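PDB 3P5M: enoyl-CoA hydratase/isomerase from Mycobacterium avium, which probably acts on the acyl chain of coenzyme A thioesters, hydrating or isomerising a carbon-carbon double bond as many crotonase-fold enzymes do. Local coordinates for residues 167-170 with 176-179; 153-156 with 160-163. One frame throughout, in Å; residues are numbered along the deposited sequence.

Contact 1: residues 167-170 with 176-179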
loop_
_atom_site.group_PDB
_atom_site.type_symbol
_atom_site.label_atom_id
_atom_site.label_comp_id
_atom_site.label_asym_id
_atom_site.label_seq_id
_atom_site.Cartn_x
_atom_site.Cartn_y
_atom_site.Cartn_z
ATOM N N THR B 167 7.611 2.862 7.629
ATOM C CA THR B 167 7.471 1.411 7.730
ATOM C C THR B 167 6.932 0.984 9.099
ATOM O O THR B 167 6.018 0.168 9.153
ATOM C CB THR B 167 8.812 0.739 7.461
ATOM O OG1 THR B 167 9.253 1.141 6.176
ATOM C CG2 THR B 167 8.720 -0.803 7.520
ATOM N N ALA B 168 7.470 1.575 10.184
ATOM C CA ALA B 168 6.986 1.315 11.532
ATOM C C ALA B 168 5.507 1.613 11.619
ATOM O O ALA B 168 4.753 0.813 12.166
ATOM C CB ALA B 168 7.751 2.124 12.593
ATOM N N PHE B 169 5.084 2.754 11.087
ATOM C CA PHE B 169 3.640 3.039 11.050
ATOM C C PHE B 169 2.764 2.004 10.292
ATOM O O PHE B 169 1.651 1.625 10.766
ATOM C CB PHE B 169 3.408 4.429 10.473
ATOM C CG PHE B 169 1.972 4.830 10.448
ATOM C CD1 PHE B 169 1.330 5.211 11.632
ATOM C CD2 PHE B 169 1.254 4.836 9.243
ATOM C CE1 PHE B 169 -0.005 5.602 11.619
ATOM C CE2 PHE B 169 -0.087 5.219 9.215
ATOM C CZ PHE B 169 -0.722 5.609 10.412
ATOM N N GLU B 170 3.222 1.586 9.109
ATOM C CA GLU B 170 2.471 0.626 8.284
ATOM C C GLU B 170 2.286 -0.722 8.998
ATOM O O GLU B 170 1.233 -1.392 8.863
ATOM C CB GLU B 170 3.201 0.356 6.979
ATOM C CG GLU B 170 3.268 1.487 6.019
ATOM C CD GLU B 170 4.238 1.207 4.856
ATOM O OE1 GLU B 170 4.565 0.017 4.601
ATOM O OE2 GLU B 170 4.683 2.186 4.208
ATOM N N HIS B 176 1.346 6.895 15.648
ATOM C CA HIS B 176 1.300 8.132 14.821
ATOM C C HIS B 176 2.488 8.351 13.938
ATOM O O HIS B 176 3.661 8.176 14.361
ATOM C CB HIS B 176 1.140 9.375 15.691
ATOM C CG HIS B 176 -0.215 9.492 16.325
ATOM N ND1 HIS B 176 -0.591 8.728 17.405
ATOM C CD2 HIS B 176 -1.290 10.251 16.001
ATOM C CE1 HIS B 176 -1.833 9.036 17.746
ATOM N NE2 HIS B 176 -2.285 9.947 16.900
ATOM N N ILE B 177 2.180 8.755 12.709
ATOM C CA ILE B 177 3.192 9.187 11.798
ATOM C C ILE B 177 2.982 10.672 11.430
ATOM O O ILE B 177 1.838 11.155 11.337
ATOM C CB ILE B 177 3.233 8.252 10.536
ATOM C CG1 ILE B 177 4.434 8.548 9.648
ATOM C CG2 ILE B 177 1.974 8.406 9.670
ATOM C CD1 ILE B 177 5.748 8.038 10.116
ATOM N N THR B 178 4.089 11.398 11.245
ATOM C CA THR B 178 4.033 12.744 10.719
ATOM C C THR B 178 4.877 12.838 9.434
ATOM O O THR B 178 5.725 11.971 9.159
ATOM C CB THR B 178 4.531 13.795 11.719
ATOM O OG1 THR B 178 5.943 13.644 11.898
ATOM C CG2 THR B 178 3.841 13.677 13.080
ATOM N N SER B 179 4.611 13.881 8.640
ATOM C CA SER B 179 5.334 14.117 7.395
ATOM C C SER B 179 5.601 15.607 7.099
ATOM O O SER B 179 5.078 16.507 7.789
ATOM C CB SER B 179 4.616 13.404 6.242
ATOM O OG SER B 179 3.231 13.658 6.248
#
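Phe-169 of helix 165-171 lays one face of its ring on the side chain of Ile-177, joining this short helix to strand 176-177, outermost within the chain in the six-stranded mixed sheet of the crotonase fold. The evidence for a face-on CH-pi contact is direct: Ile-177 CG2 stands 3.5 Å from the centroid of the Phe-169 ring and only 7° off the ring normal. Accordingly, Ile-177 CG2 lies 3.7 Å from Phe-169 CG and 4.0 Å from Phe-169 CZ, with the other ring carbons in that range. The branch point follows the methyl on the same face but lies toward the root of the ring, with Ile-177 CB 3.6 Å from Phe-169 CG. Both residues direct their CB across the gap, and the phenyl reaches the strand because CG is anti to the backbone N (chi1 -178°). In Ile-177 the same kind of torsion places CG1 beyond the ring's outline and leaves CG2 over its centre. No hydrogen bond crosses between the segments; the direct contact is apolar, consistent with dispersion and CH-pi attraction. The strand itself is fixed from its other neighbour: His-176 and Thr-178 pair through their backbones with strand 116-119, while their side chains pack on helix 183-195. Beside the isoleucine, the main chain also borders the phenyl, Phe-169 CD1 lying 4.1 Å from His-176 C, at an oblique approach.

Contact 2: residues 153-156 with 160-163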
loop_
_atom_site.group_PDB
_atom_site.type_symbol
_atom_site.label_atom_id
_atom_site.label_comp_id
_atom_site.label_asym_id
_atom_site.label_seq_id
_atom_site.Cartn_x
_atom_site.Cartn_y
_atom_site.Cartn_z
ATOM N N THR B 153 9.520 -9.044 14.125
ATOM C CA THR B 153 10.404 -8.961 15.301
ATOM C C THR B 153 11.717 -9.720 15.166
ATOM O O THR B 153 12.758 -9.148 15.417
ATOM C CB THR B 153 9.703 -9.382 16.614
ATOM O OG1 THR B 153 8.468 -8.675 16.757
ATOM C CG2 THR B 153 10.604 -9.064 17.825
ATOM N N SER B 154 11.649 -11.006 14.802
ATOM C CA SER B 154 12.841 -11.837 14.561
ATOM C C SER B 154 13.764 -11.160 13.581
ATOM O O SER B 154 14.961 -11.131 13.797
ATOM C CB SER B 154 12.497 -13.224 13.984
ATOM O OG SER B 154 11.449 -13.820 14.708
ATOM N N ARG B 155 13.205 -10.637 12.496
ATOM C CA ARG B 155 13.997 -9.912 11.537
ATOM C C ARG B 155 14.687 -8.696 12.174
ATOM O O ARG B 155 15.918 -8.602 12.113
ATOM C CB ARG B 155 13.190 -9.496 10.287
ATOM C CG ARG B 155 14.087 -8.803 9.227
ATOM C CD ARG B 155 13.404 -8.618 7.861
ATOM N NE ARG B 155 14.232 -7.832 6.933
ATOM C CZ ARG B 155 14.027 -7.766 5.622
ATOM N NH1 ARG B 155 13.028 -8.459 5.090
ATOM N NH2 ARG B 155 14.825 -7.019 4.834
ATOM N N MET B 156 13.916 -7.801 12.810
ATOM C CA MET B 156 14.516 -6.640 13.468
ATOM C C MET B 156 15.697 -7.057 14.348
ATOM O O MET B 156 16.757 -6.447 14.293
ATOM C CB MET B 156 13.498 -5.905 14.329
ATOM C CG MET B 156 12.596 -5.010 13.493
ATOM S SD MET B 156 11.513 -4.036 14.535
ATOM C CE MET B 156 12.665 -2.780 15.068
ATOM N N ALA B 160 19.370 -6.537 12.591
ATOM C CA ALA B 160 19.701 -5.191 13.071
ATOM C C ALA B 160 19.384 -4.041 12.050
ATOM O O ALA B 160 20.025 -2.996 12.074
ATOM C CB ALA B 160 21.184 -5.136 13.558
ATOM N N GLU B 161 18.388 -4.236 11.181
ATOM C CA GLU B 161 18.058 -3.230 10.152
ATOM C C GLU B 161 17.330 -2.070 10.780
ATOM O O GLU B 161 16.593 -2.254 11.764
ATOM C CB GLU B 161 17.190 -3.835 9.019
ATOM C CG GLU B 161 17.972 -4.748 8.094
ATOM C CD GLU B 161 17.104 -5.776 7.337
ATOM O OE1 GLU B 161 15.860 -5.704 7.372
ATOM O OE2 GLU B 161 17.688 -6.674 6.720
ATOM N N LYS B 162 17.534 -0.882 10.215
ATOM C CA LYS B 162 16.790 0.307 10.595
ATOM C C LYS B 162 15.391 0.188 10.002
ATOM O O LYS B 162 15.238 -0.131 8.820
ATOM C CB LYS B 162 17.460 1.577 10.036
ATOM C CG LYS B 162 18.789 1.929 10.753
ATOM C CD LYS B 162 19.468 3.163 10.127
ATOM C CE LYS B 162 20.912 3.279 10.631
ATOM N NZ LYS B 162 21.630 4.359 9.908
ATOM N N ILE B 163 14.372 0.444 10.829
ATOM C CA ILE B 163 13.003 0.525 10.333
ATOM C C ILE B 163 12.565 1.978 10.310
ATOM O O ILE B 163 12.496 2.625 11.363
ATOM C CB ILE B 163 12.043 -0.279 11.240
ATOM C CG1 ILE B 163 12.624 -1.695 11.530
ATOM C CG2 ILE B 163 10.629 -0.277 10.638
ATOM C CD1 ILE B 163 12.945 -2.564 10.231
HETATM O O HOH W 1 16.399 -3.793 13.944
#
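Met-156 O, near the end of helix 150-159, accepts a weak hydrogen bond from Ala-160 N (3.1 Å, 129° at the hydrogen) where Ala-160 leaves the helix with positive phi, and the chain then turns toward strand 163-164 of the crotonase fold. A water extends this exit by donating to both Met-156 O and Glu-161 O, each at 2.7 Å, bridging helix and loop. Beside this turn, Arg-155 and Glu-161 form a salt bridge. The arginine's CG lies anti to the backbone N and its chain runs extended to NE, which carries the guanidinium edge to the Glu-161 carboxylate: Arg-155 NE donates to the syn side of Glu-161 OE1 at 2.7 Å, with OE1 tilted from the guanidinium plane. The two planes stand 70° apart, too steep for a coplanar two-pronged pair, and Arg-155 NH2 adds only weak bonds to OE1 and OE2. Arg-155 NH1 instead bonds Ser-175 O of a neighbouring subunit, linking helix 150-159 to that subunit. Toward the interior, Met-156 and Ile-163 pack as apolar partners. The bend at chi3 (78°) turns the methionine's terminal methyl to the isoleucine, bringing Met-156 CE to 3.7 Å from Ile-163 CG1.

In the fold
Contact 2 precedes contact 1 along the chain, and their centres lie 16 Å apart. Strand 163-164 leads from contact 2 directly into helix 165-171 of contact 1, and the two meet where Ile-163 CG2 packs 3.7 Å from Ala-168 N. Met-173, between the segments of contact 1, touches side chains from both: Met-156 and Ala-168. The contacts also come together across the assembly of six chains, since Arg-155 of one subunit packs on His-176 of another. Their centres are about 15 Å (contact 2) and 16 Å (contact 1) from the chain centre. A further subunit is reached from contact 2, where Lys-162 NZ forms a salt bridge with Asp-181 of that neighbouring chain.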